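Glycosyltransferase Gtf1 (Streptococcus pneumoniae, PDB 4PQG) is a bacterial glycosyltransferase of the GT-B type, pairing two Rossmann-like domains with an added antiparallel beta-sheet domain. Local coordinates at residues Ile71-His76 against Arg210-Ser215; Gln134-Val139 against Asp148-Thr153; Arg154-Tyr159 against Arg172-Glu177; Pro181-Leu186 against Tyr195-Lys200. All coordinates share one frame; numbering follows the deposited sequence.

Interaction 1 (Ile71-His76 against Arg210-Ser215); sequences IWLYNH and RAFMKS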
# COMPACT_ATOMS: atom_id res chain seq x y z
N ILE A 71 4.62 13.97 2.54
CA ILE A 71 5.91 14.40 1.99
C ILE A 71 6.34 13.45 0.86
O ILE A 71 6.34 12.23 1.04
CB ILE A 71 7.02 14.45 3.06
CG1 ILE A 71 6.75 15.61 4.03
CG2 ILE A 71 8.38 14.66 2.39
CD1 ILE A 71 7.67 15.68 5.24
N TRP A 72 6.64 14.02 -0.30
CA TRP A 72 7.23 13.27 -1.40
C TRP A 72 8.65 13.72 -1.50
O TRP A 72 8.92 14.92 -1.59
CB TRP A 72 6.47 13.50 -2.71
CG TRP A 72 7.05 12.76 -3.90
CD1 TRP A 72 7.64 11.49 -3.92
CD2 TRP A 72 7.13 13.23 -5.29
NE1 TRP A 72 8.07 11.17 -5.18
CE2 TRP A 72 7.79 12.16 -6.05
CE3 TRP A 72 6.75 14.39 -5.94
CZ2 TRP A 72 8.02 12.27 -7.41
CZ3 TRP A 72 6.99 14.48 -7.32
CH2 TRP A 72 7.63 13.46 -8.03
N LEU A 73 9.57 12.76 -1.40
CA LEU A 73 11.01 13.06 -1.40
C LEU A 73 11.43 14.12 -2.45
O LEU A 73 12.13 15.10 -2.12
CB LEU A 73 11.81 11.76 -1.59
CG LEU A 73 13.31 11.85 -1.92
CD1 LEU A 73 14.12 12.41 -0.75
CD2 LEU A 73 13.87 10.49 -2.34
N TYR A 74 11.01 13.94 -3.69
CA TYR A 74 11.53 14.76 -4.81
C TYR A 74 10.95 16.19 -4.81
O TYR A 74 11.59 17.13 -5.27
CB TYR A 74 11.31 14.03 -6.14
CG TYR A 74 12.10 12.74 -6.21
CD1 TYR A 74 13.42 12.74 -6.68
CD2 TYR A 74 11.55 11.52 -5.78
CE1 TYR A 74 14.16 11.57 -6.74
CE2 TYR A 74 12.27 10.34 -5.82
CZ TYR A 74 13.58 10.38 -6.29
OH TYR A 74 14.35 9.25 -6.33
N ASN A 75 9.74 16.32 -4.29
CA ASN A 75 9.03 17.61 -4.16
C ASN A 75 9.53 18.46 -2.98
O ASN A 75 9.42 19.70 -3.00
CB ASN A 75 7.53 17.30 -3.99
CG ASN A 75 6.72 18.52 -3.59
OD1 ASN A 75 6.30 18.64 -2.44
ND2 ASN A 75 6.53 19.44 -4.54
N HIS A 76 10.07 17.78 -1.97
CA HIS A 76 10.39 18.36 -0.66
C HIS A 76 11.39 19.48 -0.71
O HIS A 76 11.29 20.44 0.06
CB HIS A 76 10.89 17.29 0.30
CG HIS A 76 11.30 17.82 1.66
ND1 HIS A 76 10.41 18.23 2.58
CD2 HIS A 76 12.56 17.97 2.24
CE1 HIS A 76 11.06 18.64 3.69
NE2 HIS A 76 12.38 18.48 3.48
N ARG A 210 20.00 11.17 2.30
CA ARG A 210 20.68 11.74 3.48
C ARG A 210 20.39 13.24 3.62
O ARG A 210 20.01 13.70 4.70
CB ARG A 210 22.18 11.48 3.44
CG ARG A 210 22.83 11.67 4.81
CD ARG A 210 24.33 11.54 4.75
NE ARG A 210 24.75 10.15 4.57
CZ ARG A 210 24.66 9.20 5.50
NH1 ARG A 210 24.16 9.46 6.71
NH2 ARG A 210 25.08 7.97 5.22
N ALA A 211 20.56 13.98 2.51
CA ALA A 211 20.30 15.41 2.47
C ALA A 211 18.86 15.71 2.83
O ALA A 211 18.57 16.67 3.55
CB ALA A 211 20.61 15.96 1.07
N PHE A 212 17.95 14.89 2.31
CA PHE A 212 16.56 14.97 2.69
C PHE A 212 16.38 14.81 4.22
O PHE A 212 15.76 15.66 4.89
CB PHE A 212 15.73 13.91 1.97
CG PHE A 212 14.35 13.76 2.56
CD1 PHE A 212 13.36 14.69 2.27
CD2 PHE A 212 14.07 12.72 3.43
CE1 PHE A 212 12.09 14.56 2.84
CE2 PHE A 212 12.81 12.59 4.00
CZ PHE A 212 11.82 13.52 3.70
N MET A 213 16.94 13.73 4.76
CA MET A 213 16.84 13.47 6.20
C MET A 213 17.36 14.65 7.04
O MET A 213 16.70 15.07 7.99
CB MET A 213 17.55 12.18 6.58
CG MET A 213 16.89 10.91 6.05
SD MET A 213 15.23 10.57 6.68
CE MET A 213 15.61 10.10 8.37
N LYS A 214 18.52 15.19 6.66
CA LYS A 214 19.13 16.31 7.39
C LYS A 214 18.24 17.55 7.30
O LYS A 214 18.10 18.28 8.28
CB LYS A 214 20.54 16.61 6.86
CG LYS A 214 21.53 15.50 7.18
CD LYS A 214 22.96 15.89 6.85
CE LYS A 214 23.91 14.79 7.30
NZ LYS A 214 24.13 14.79 8.77
N SER A 215 17.62 17.74 6.14
CA SER A 215 16.66 18.84 5.92
C SER A 215 15.43 18.79 6.83
O SER A 215 14.70 19.77 6.92
CB SER A 215 16.23 18.94 4.44
OG SER A 215 15.01 18.27 4.17
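Phe212 sends its ring from helix 205-215 against one face of the imidazole of His76, meeting it as a T-shaped pair. The edge of the phenyl ring, at CD1 and CE1, points into the face of the imidazole, with the planes at 75° and the centroids 4.9 Å apart; the tightest approach is His76 CD2 to Phe212 CD1 at 3.4 Å. The phenylalanine reaches this place because CG lies anti to its own backbone N (chi1 167°), which throws the ring off the helix toward the short helical turn 73-76.

Two aliphatic groups also touch the side chain. Ile71 CG2 meets the ring edge at CE1 from 3.7 Å, whereas Leu73 CD1 arrives nearer the root of the side chain, 3.5 Å from Phe212 CB. Ile46 of strand 42-47 and Phe77 also pack on Phe212, so the helix is seated against the edge of the parallel sheet.

The polar part is a short chain of two hydrogen bonds. His76 NE2 donates to Ser215 OG at 2.7 Å, with the hydroxyl almost in the imidazole plane although the angle at the hydrogen is a bent 132°. Ser215 OG in turn gives its proton to Phe212 O, 2.8 Å away, in the carbonyl plane and on a lone pair.

The serine hydroxyl thus accepts from one side of the interface and donates within its own helix. The imidazole has NE2 engaged as a donor and the Phe212 edge against its face, which should limit its rotation; apolar packing and hydrogen bonding converge on a single histidine.

Interaction 2 (Gln134-Val139 against Asp148-Thr153); sequences QHAEYV and DYFSYT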
# COMPACT_ATOMS: atom_id res chain seq x y z
N GLN A 134 -2.57 16.00 -16.30
CA GLN A 134 -1.68 15.44 -15.28
C GLN A 134 -0.24 15.54 -15.78
O GLN A 134 0.64 15.92 -15.03
CB GLN A 134 -2.10 13.98 -14.96
CG GLN A 134 -1.26 13.23 -13.92
CD GLN A 134 -0.02 12.57 -14.52
OE1 GLN A 134 -0.05 12.07 -15.66
NE2 GLN A 134 1.08 12.54 -13.76
N HIS A 135 -0.02 15.18 -17.04
CA HIS A 135 1.28 15.36 -17.69
C HIS A 135 1.14 15.45 -19.19
O HIS A 135 0.09 15.09 -19.73
CB HIS A 135 2.29 14.28 -17.26
CG HIS A 135 2.13 12.95 -17.96
ND1 HIS A 135 1.26 12.02 -17.54
CD2 HIS A 135 2.81 12.40 -19.03
CE1 HIS A 135 1.36 10.93 -18.31
NE2 HIS A 135 2.32 11.15 -19.22
N ALA A 136 2.17 15.96 -19.86
CA ALA A 136 2.15 16.22 -21.31
C ALA A 136 3.49 15.84 -21.91
O ALA A 136 4.53 15.96 -21.25
CB ALA A 136 1.87 17.69 -21.58
N GLU A 137 3.44 15.40 -23.16
CA GLU A 137 4.61 14.94 -23.90
C GLU A 137 4.82 15.77 -25.16
O GLU A 137 3.88 15.96 -25.94
CB GLU A 137 4.45 13.45 -24.25
CG GLU A 137 4.16 12.61 -23.00
CD GLU A 137 4.24 11.12 -23.22
OE1 GLU A 137 4.29 10.69 -24.39
OE2 GLU A 137 4.23 10.37 -22.21
N TYR A 138 6.04 16.27 -25.36
CA TYR A 138 6.38 17.07 -26.55
C TYR A 138 7.22 16.28 -27.52
O TYR A 138 8.31 15.82 -27.17
CB TYR A 138 7.13 18.34 -26.19
CG TYR A 138 7.42 19.26 -27.38
CD1 TYR A 138 6.45 20.14 -27.87
CD2 TYR A 138 8.69 19.25 -28.00
CE1 TYR A 138 6.73 20.99 -28.95
CE2 TYR A 138 8.98 20.09 -29.07
CZ TYR A 138 8.00 20.96 -29.54
OH TYR A 138 8.29 21.79 -30.60
N VAL A 139 6.73 16.18 -28.75
CA VAL A 139 7.35 15.32 -29.75
C VAL A 139 7.74 16.16 -30.96
O VAL A 139 6.94 16.98 -31.44
CB VAL A 139 6.40 14.16 -30.15
CG1 VAL A 139 7.07 13.23 -31.15
CG2 VAL A 139 5.96 13.36 -28.93
N ASP A 148 6.40 17.07 -19.32
CA ASP A 148 6.14 17.94 -18.18
C ASP A 148 5.05 17.30 -17.32
O ASP A 148 4.16 16.63 -17.85
CB ASP A 148 5.65 19.30 -18.64
CG ASP A 148 6.74 20.16 -19.27
OD1 ASP A 148 7.94 19.83 -19.19
OD2 ASP A 148 6.37 21.20 -19.84
N TYR A 149 5.15 17.53 -16.01
CA TYR A 149 4.24 16.98 -15.01
C TYR A 149 3.63 18.12 -14.18
O TYR A 149 4.37 18.98 -13.72
CB TYR A 149 5.00 16.01 -14.11
CG TYR A 149 5.51 14.81 -14.89
CD1 TYR A 149 4.72 13.67 -15.05
CD2 TYR A 149 6.76 14.84 -15.53
CE1 TYR A 149 5.17 12.59 -15.82
CE2 TYR A 149 7.22 13.76 -16.28
CZ TYR A 149 6.41 12.65 -16.42
OH TYR A 149 6.85 11.57 -17.13
N PHE A 150 2.31 18.09 -13.96
CA PHE A 150 1.56 19.24 -13.42
C PHE A 150 0.70 18.93 -12.19
O PHE A 150 0.06 17.86 -12.11
CB PHE A 150 0.63 19.84 -14.50
CG PHE A 150 1.32 20.16 -15.80
CD1 PHE A 150 2.02 21.36 -15.97
CD2 PHE A 150 1.24 19.28 -16.87
CE1 PHE A 150 2.64 21.66 -17.17
CE2 PHE A 150 1.87 19.57 -18.07
CZ PHE A 150 2.57 20.76 -18.23
N SER A 151 0.69 19.87 -11.23
CA SER A 151 -0.29 19.89 -10.13
C SER A 151 -1.08 21.19 -10.33
O SER A 151 -1.90 21.25 -11.24
CB SER A 151 0.37 19.81 -8.74
OG SER A 151 1.39 20.79 -8.57
N TYR A 152 -0.79 22.24 -9.56
CA TYR A 152 -1.33 23.58 -9.88
C TYR A 152 -0.39 24.36 -10.80
O TYR A 152 -0.75 25.41 -11.33
CB TYR A 152 -1.67 24.38 -8.62
CG TYR A 152 -0.51 24.59 -7.63
CD1 TYR A 152 0.27 25.75 -7.66
CD2 TYR A 152 -0.24 23.64 -6.65
CE1 TYR A 152 1.30 25.94 -6.74
CE2 TYR A 152 0.78 23.82 -5.72
CZ TYR A 152 1.55 24.96 -5.76
OH TYR A 152 2.56 25.10 -4.83
N THR A 153 0.83 23.83 -10.97
CA THR A 153 1.78 24.33 -11.97
C THR A 153 2.70 23.16 -12.33
O THR A 153 2.59 22.08 -11.74
CB THR A 153 2.59 25.54 -11.46
OG1 THR A 153 3.33 26.11 -12.55
CG2 THR A 153 3.54 25.15 -10.33
O HOH W 1 1.08 15.00 -12.04
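His135 and Tyr149 face each other as a non-hydrogen-bonded antiparallel pair, flanked by backbone bonds. Phe150 N donates to Gln134 O at 2.9 Å, and the Ala136-Asp148 pair exchanges two bonds, Ala136 N to Asp148 O and Asp148 N to Ala136 O. The first is fairly straight, 164° at the hydrogen.

Aromatic and apolar contacts divide between the two faces of the sheet. On one, His135 CG sits between its backbone N and carbonyl carbon (chi1 80°), which lays the imidazole alongside the Tyr149 ring. The planes are only 19° apart, yet the rings are slid so far that they barely overlap, and the closest touch is His135 CB to Tyr149 CD1 at 3.3 Å. The imidazole has its stacking partner in Tyr124 of the preceding strand. On the other face, Ala136 CB meets the edge of the Phe150 ring at CE2, 4.0 Å away, and Val92 of helix 89-93 packs on both residues.

Side-chain polar bonds lead outward. A water accepts from Gln134 NE2 and donates to Phe150 O at 3.0 Å, bridging the two chains beside the Gln134-Phe150 backbone bond; NE2 also bonds to Leu52 O. The polar ends of Tyr149 and Asp148 find partners on the next strand, 154-163.

This alternation of pair types is that of antiparallel strands, and the short connection between 133-140 and 143-150 makes them a beta hairpin in the meander of the extended beta-sheet domain.

Interaction 3 (Arg154-Tyr159 against Arg172-Glu177); sequences RYCSEY and RTFYNE
Glu158 and Arg172 meet side by side in a salt bridge at a non-hydrogen-bonded pair of the strands. Arg172 NE donates to Glu158 OE2 at 2.7 Å on the anti lone pair, close to the guanidinium plane, and NH2 adds a weak second bond to the same oxygen. The other carboxylate oxygen, OE1, is taken by Tyr149 OH, so both oxygens have partners.

On the opposite face a chain of hydroxyls crosses the strands. Tyr159 OH donates to Tyr175 OH at 2.7 Å, which passes a weak bond to Ser157 OG; the serine finds its stronger partner in Asp148. Thr173 OG1 bonds to Asp184 OD1 on the next strand. The Tyr175 ring is sandwiched: Thr173 CG2 covers one face, and the Arg154 guanidinium lies flat on the other as a cation-pi stack, with planes 13° apart. The bend at chi3 of Arg154 (70°) turns its guanidinium over the ring, while NH1 reaches Asp148.

The Ser157-Thr173 pair exchanges two backbone bonds. Tyr155 O accepts from Tyr175 N at 3.0 Å, and also from a water that bridges to Tyr175 O. On the Glu158 side, Cys156 SG sits over the Phe174 ring, 4.0 Å from its centroid, in a sulfur-aromatic contact.

Antiparallel pairing of two consecutive strands, 154-163 and 166-175, identifies a beta hairpin, here in the middle of a long antiparallel meander.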
# COMPACT_ATOMS: atom_id res chain seq x y z
N ARG A 154 3.59 23.36 -13.30
CA ARG A 154 4.59 22.33 -13.63
C ARG A 154 5.59 22.15 -12.51
O ARG A 154 6.29 23.08 -12.15
CB ARG A 154 5.32 22.66 -14.93
CG ARG A 154 6.47 21.70 -15.22
CD ARG A 154 7.15 22.07 -16.52
NE ARG A 154 7.89 23.32 -16.41
CZ ARG A 154 8.54 23.88 -17.43
NH1 ARG A 154 8.53 23.28 -18.62
NH2 ARG A 154 9.22 25.02 -17.25
N TYR A 155 5.66 20.93 -11.97
CA TYR A 155 6.62 20.64 -10.92
C TYR A 155 7.86 19.84 -11.37
O TYR A 155 8.87 19.85 -10.68
CB TYR A 155 5.92 19.95 -9.73
CG TYR A 155 5.30 18.58 -10.03
CD1 TYR A 155 6.07 17.40 -9.95
CD2 TYR A 155 3.95 18.46 -10.33
CE1 TYR A 155 5.49 16.15 -10.19
CE2 TYR A 155 3.37 17.23 -10.57
CZ TYR A 155 4.13 16.08 -10.50
OH TYR A 155 3.50 14.88 -10.74
N CYS A 156 7.78 19.16 -12.52
CA CYS A 156 8.88 18.34 -13.05
C CYS A 156 8.88 18.34 -14.59
O CYS A 156 7.80 18.32 -15.22
CB CYS A 156 8.76 16.90 -12.51
SG CYS A 156 9.94 15.71 -13.19
N SER A 157 10.08 18.37 -15.17
CA SER A 157 10.28 18.06 -16.60
C SER A 157 11.28 16.90 -16.77
O SER A 157 12.26 16.79 -16.03
CB SER A 157 10.80 19.25 -17.39
OG SER A 157 9.82 20.25 -17.50
N GLU A 158 10.99 16.04 -17.74
CA GLU A 158 11.90 15.01 -18.17
C GLU A 158 12.36 15.31 -19.58
O GLU A 158 11.55 15.65 -20.44
CB GLU A 158 11.23 13.64 -18.15
CG GLU A 158 10.93 13.10 -16.77
CD GLU A 158 10.27 11.74 -16.82
OE1 GLU A 158 9.33 11.56 -17.63
OE2 GLU A 158 10.68 10.86 -16.04
N TYR A 159 13.66 15.12 -19.80
CA TYR A 159 14.31 15.41 -21.07
C TYR A 159 14.81 14.11 -21.69
O TYR A 159 15.40 13.28 -21.00
CB TYR A 159 15.45 16.41 -20.88
CG TYR A 159 14.97 17.70 -20.23
CD1 TYR A 159 14.36 18.70 -20.98
CD2 TYR A 159 15.08 17.88 -18.85
CE1 TYR A 159 13.90 19.87 -20.38
CE2 TYR A 159 14.62 19.04 -18.24
CZ TYR A 159 14.05 20.03 -19.00
OH TYR A 159 13.60 21.16 -18.39
N ARG A 172 16.07 14.80 -15.45
CA ARG A 172 14.82 15.22 -14.81
C ARG A 172 15.10 16.49 -14.03
O ARG A 172 16.07 16.54 -13.29
CB ARG A 172 14.36 14.17 -13.80
CG ARG A 172 13.82 12.92 -14.40
CD ARG A 172 12.80 12.34 -13.44
NE ARG A 172 12.31 11.07 -13.96
CZ ARG A 172 12.77 9.87 -13.62
NH1 ARG A 172 13.75 9.73 -12.74
NH2 ARG A 172 12.22 8.79 -14.17
N THR A 173 14.24 17.49 -14.17
CA THR A 173 14.43 18.75 -13.45
C THR A 173 13.18 19.01 -12.62
O THR A 173 12.07 18.80 -13.11
CB THR A 173 14.71 19.93 -14.41
OG1 THR A 173 15.97 19.75 -15.06
CG2 THR A 173 14.73 21.28 -13.67
N PHE A 174 13.37 19.45 -11.38
CA PHE A 174 12.26 19.84 -10.50
C PHE A 174 12.25 21.35 -10.29
O PHE A 174 13.32 21.97 -10.14
CB PHE A 174 12.31 19.06 -9.17
CG PHE A 174 11.88 17.62 -9.31
CD1 PHE A 174 10.57 17.24 -9.03
CD2 PHE A 174 12.77 16.65 -9.79
CE1 PHE A 174 10.16 15.92 -9.21
CE2 PHE A 174 12.37 15.34 -9.96
CZ PHE A 174 11.05 14.97 -9.67
N TYR A 175 11.05 21.92 -10.27
CA TYR A 175 10.85 23.37 -10.26
C TYR A 175 10.23 23.90 -8.97
O TYR A 175 9.56 23.15 -8.21
CB TYR A 175 9.96 23.80 -11.42
CG TYR A 175 10.52 23.42 -12.76
CD1 TYR A 175 11.43 24.25 -13.41
CD2 TYR A 175 10.13 22.23 -13.38
CE1 TYR A 175 11.97 23.90 -14.63
CE2 TYR A 175 10.65 21.86 -14.61
CZ TYR A 175 11.58 22.70 -15.22
OH TYR A 175 12.12 22.35 -16.44
N ASN A 176 10.46 25.19 -8.74
CA ASN A 176 9.68 25.97 -7.77
C ASN A 176 8.43 26.55 -8.43
O ASN A 176 8.29 26.50 -9.66
CB ASN A 176 10.54 27.11 -7.19
CG ASN A 176 11.46 26.64 -6.08
OD1 ASN A 176 11.24 25.62 -5.43
ND2 ASN A 176 12.52 27.40 -5.85
N GLU A 177 7.53 27.11 -7.62
CA GLU A 177 6.30 27.73 -8.14
C GLU A 177 6.51 28.75 -9.26
O GLU A 177 5.74 28.78 -10.22
CB GLU A 177 5.52 28.42 -7.02
CG GLU A 177 4.85 27.46 -6.05
CD GLU A 177 3.95 28.18 -5.08
OE1 GLU A 177 4.18 29.38 -4.80
OE2 GLU A 177 2.99 27.56 -4.59
O HOH W 2 6.65 25.81 -11.81
O HOH W 3 8.71 20.38 -7.77

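Interaction 4 (Pro181-Leu186 against Tyr195-Lys200); sequences PVYDIL and YHFKDK
Asp184 O accepts the shortest direct bond across the contact, from His196 N at 2.7 Å; Asp184 N returns a bond to His196 O, closing the hydrogen-bonded pair. The Asp184 carboxylate also reaches across. Lys198 NZ meets OD2 at 3.2 Å on its syn side in a salt bridge, while a water links NZ to OD1, which has another partner in Thr173. The lysine chain, bent at chi2 (-59°), carries its amine back over Pro181 to reach the acid. His196 ND1 accepts from Lys198 N in the ring plane, steadying the turn just after the strand.

On the other face, Tyr183 and Phe197 lie side by side with their planes 4° apart but strongly offset, so that it is Tyr183 CB that stands over the centre of the phenyl ring, 3.5 Å from the centroid. The backbone places CB for this CH-pi contact; chi1 (70°) only directs the tyrosine ring, which then runs alongside that of Phe197. Farther along, Ile185 lies against Tyr195, its CG1 3.7 Å from CD1, with CG2 over the ring face.

Val182 and Tyr183 form a classic beta bulge opposite Phe174 on strand 166-175. The hairpin of strands 181-188 and 191-196 has that strand along one edge and helix 205-215 against its aromatic face, where Phe208 stacks on Tyr195 and touches Phe197.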
# COMPACT_ATOMS: atom_id res chain seq x y z
N PRO A 181 14.16 26.34 -11.87
CA PRO A 181 14.57 24.99 -11.48
C PRO A 181 15.26 25.00 -10.15
O PRO A 181 15.97 25.96 -9.84
CB PRO A 181 15.58 24.60 -12.57
CG PRO A 181 16.10 25.90 -13.09
CD PRO A 181 14.90 26.82 -13.07
N VAL A 182 15.05 23.96 -9.35
CA VAL A 182 15.72 23.80 -8.08
C VAL A 182 16.89 22.84 -8.25
O VAL A 182 18.00 23.12 -7.77
CB VAL A 182 14.79 23.24 -6.99
CG1 VAL A 182 15.57 22.99 -5.69
CG2 VAL A 182 13.64 24.20 -6.75
N TYR A 183 16.66 21.71 -8.91
CA TYR A 183 17.74 20.74 -9.08
C TYR A 183 17.49 19.87 -10.30
O TYR A 183 16.34 19.75 -10.75
CB TYR A 183 17.92 19.90 -7.81
CG TYR A 183 16.80 18.90 -7.50
CD1 TYR A 183 16.91 17.55 -7.87
CD2 TYR A 183 15.65 19.31 -6.82
CE1 TYR A 183 15.90 16.63 -7.54
CE2 TYR A 183 14.63 18.41 -6.51
CZ TYR A 183 14.76 17.08 -6.87
OH TYR A 183 13.76 16.18 -6.55
N ASP A 184 18.56 19.28 -10.83
CA ASP A 184 18.48 18.37 -11.99
C ASP A 184 18.94 16.99 -11.54
O ASP A 184 19.85 16.88 -10.72
CB ASP A 184 19.38 18.84 -13.15
CG ASP A 184 19.20 20.32 -13.47
OD1 ASP A 184 18.02 20.74 -13.68
OD2 ASP A 184 20.22 21.06 -13.53
N ILE A 185 18.34 15.94 -12.09
CA ILE A 185 18.86 14.61 -11.83
C ILE A 185 19.38 14.13 -13.16
O ILE A 185 18.63 14.09 -14.13
CB ILE A 185 17.79 13.63 -11.29
CG1 ILE A 185 17.00 14.26 -10.12
CG2 ILE A 185 18.46 12.30 -10.92
CD1 ILE A 185 15.75 13.47 -9.72
N LEU A 186 20.66 13.79 -13.20
CA LEU A 186 21.23 13.23 -14.42
C LEU A 186 21.01 11.73 -14.36
O LEU A 186 21.39 11.08 -13.39
CB LEU A 186 22.71 13.60 -14.55
CG LEU A 186 22.97 15.12 -14.57
CD1 LEU A 186 24.46 15.37 -14.84
CD2 LEU A 186 22.10 15.84 -15.59
N TYR A 195 22.55 14.41 -8.59
CA TYR A 195 21.52 15.39 -8.29
C TYR A 195 22.19 16.74 -8.15
O TYR A 195 22.89 16.99 -7.16
CB TYR A 195 20.80 15.07 -6.98
CG TYR A 195 20.24 13.67 -6.89
CD1 TYR A 195 18.86 13.45 -7.00
CD2 TYR A 195 21.08 12.56 -6.68
CE1 TYR A 195 18.33 12.18 -6.92
CE2 TYR A 195 20.55 11.28 -6.59
CZ TYR A 195 19.17 11.10 -6.71
OH TYR A 195 18.61 9.86 -6.62
N HIS A 196 21.98 17.59 -9.15
CA HIS A 196 22.75 18.82 -9.23
C HIS A 196 21.91 19.93 -8.68
O HIS A 196 20.91 20.32 -9.30
CB HIS A 196 23.19 19.11 -10.67
CG HIS A 196 24.29 20.16 -10.77
ND1 HIS A 196 24.19 21.38 -10.19
CD2 HIS A 196 25.52 20.14 -11.42
CE1 HIS A 196 25.31 22.08 -10.43
NE2 HIS A 196 26.12 21.32 -11.19
N PHE A 197 22.29 20.43 -7.51
CA PHE A 197 21.53 21.51 -6.86
C PHE A 197 22.01 22.93 -7.17
O PHE A 197 21.66 23.86 -6.45
CB PHE A 197 21.43 21.29 -5.35
CG PHE A 197 20.31 20.37 -4.95
CD1 PHE A 197 19.17 20.87 -4.34
CD2 PHE A 197 20.40 19.00 -5.20
CE1 PHE A 197 18.13 20.03 -3.96
CE2 PHE A 197 19.36 18.14 -4.83
CZ PHE A 197 18.23 18.66 -4.21
N LYS A 198 22.78 23.08 -8.25
CA LYS A 198 23.25 24.38 -8.77
C LYS A 198 24.47 24.87 -8.00
O LYS A 198 25.51 25.13 -8.61
CB LYS A 198 22.15 25.47 -8.86
CG LYS A 198 20.77 25.04 -9.43
CD LYS A 198 20.86 24.48 -10.83
CE LYS A 198 19.48 24.37 -11.49
NZ LYS A 198 19.65 24.17 -12.96
N ASP A 199 24.35 24.95 -6.67
CA ASP A 199 25.48 25.32 -5.81
C ASP A 199 26.14 24.14 -5.08
O ASP A 199 27.10 24.32 -4.29
CB ASP A 199 25.06 26.41 -4.81
CG ASP A 199 23.98 25.95 -3.83
OD1 ASP A 199 23.57 24.76 -3.83
OD2 ASP A 199 23.54 26.81 -3.04
N LYS A 200 25.63 22.93 -5.33
CA LYS A 200 26.17 21.72 -4.72
C LYS A 200 25.65 20.52 -5.49
O LYS A 200 24.73 20.65 -6.30
CB LYS A 200 25.76 21.61 -3.23
CG LYS A 200 24.26 21.52 -3.01
CD LYS A 200 23.88 21.15 -1.58
CE LYS A 200 24.14 22.30 -0.63
NZ LYS A 200 23.22 23.42 -0.93
O HOH W 4 18.87 24.78 -6.10
O HOH W 5 17.75 23.09 -14.73

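Interactions 2, 3 and 4 are successive hairpins of one antiparallel sheet, and interaction 1, which spans the chain on both sides of that sheet, ties its end to the parallel sheet of the N-terminal Rossmann-like part. Interactions 2 and 3, centres 9 Å apart, share a probable hydrogen bond between Tyr152 OH and Glu177 OE2, 2.5 Å. Interactions 3 and 4, centres 11 Å apart, join through a probable hydrogen bond between Arg172 O and Ile185 N at 2.6 Å. Interaction 1 touches both later hairpins: Trp72 CZ3 packs on Tyr155 CE1 at 3.6 Å, and Tyr74 O meets Tyr183 OH at 2.7 Å. None of the four contributes a residue to the surroundings of the N-acetylglucosamine.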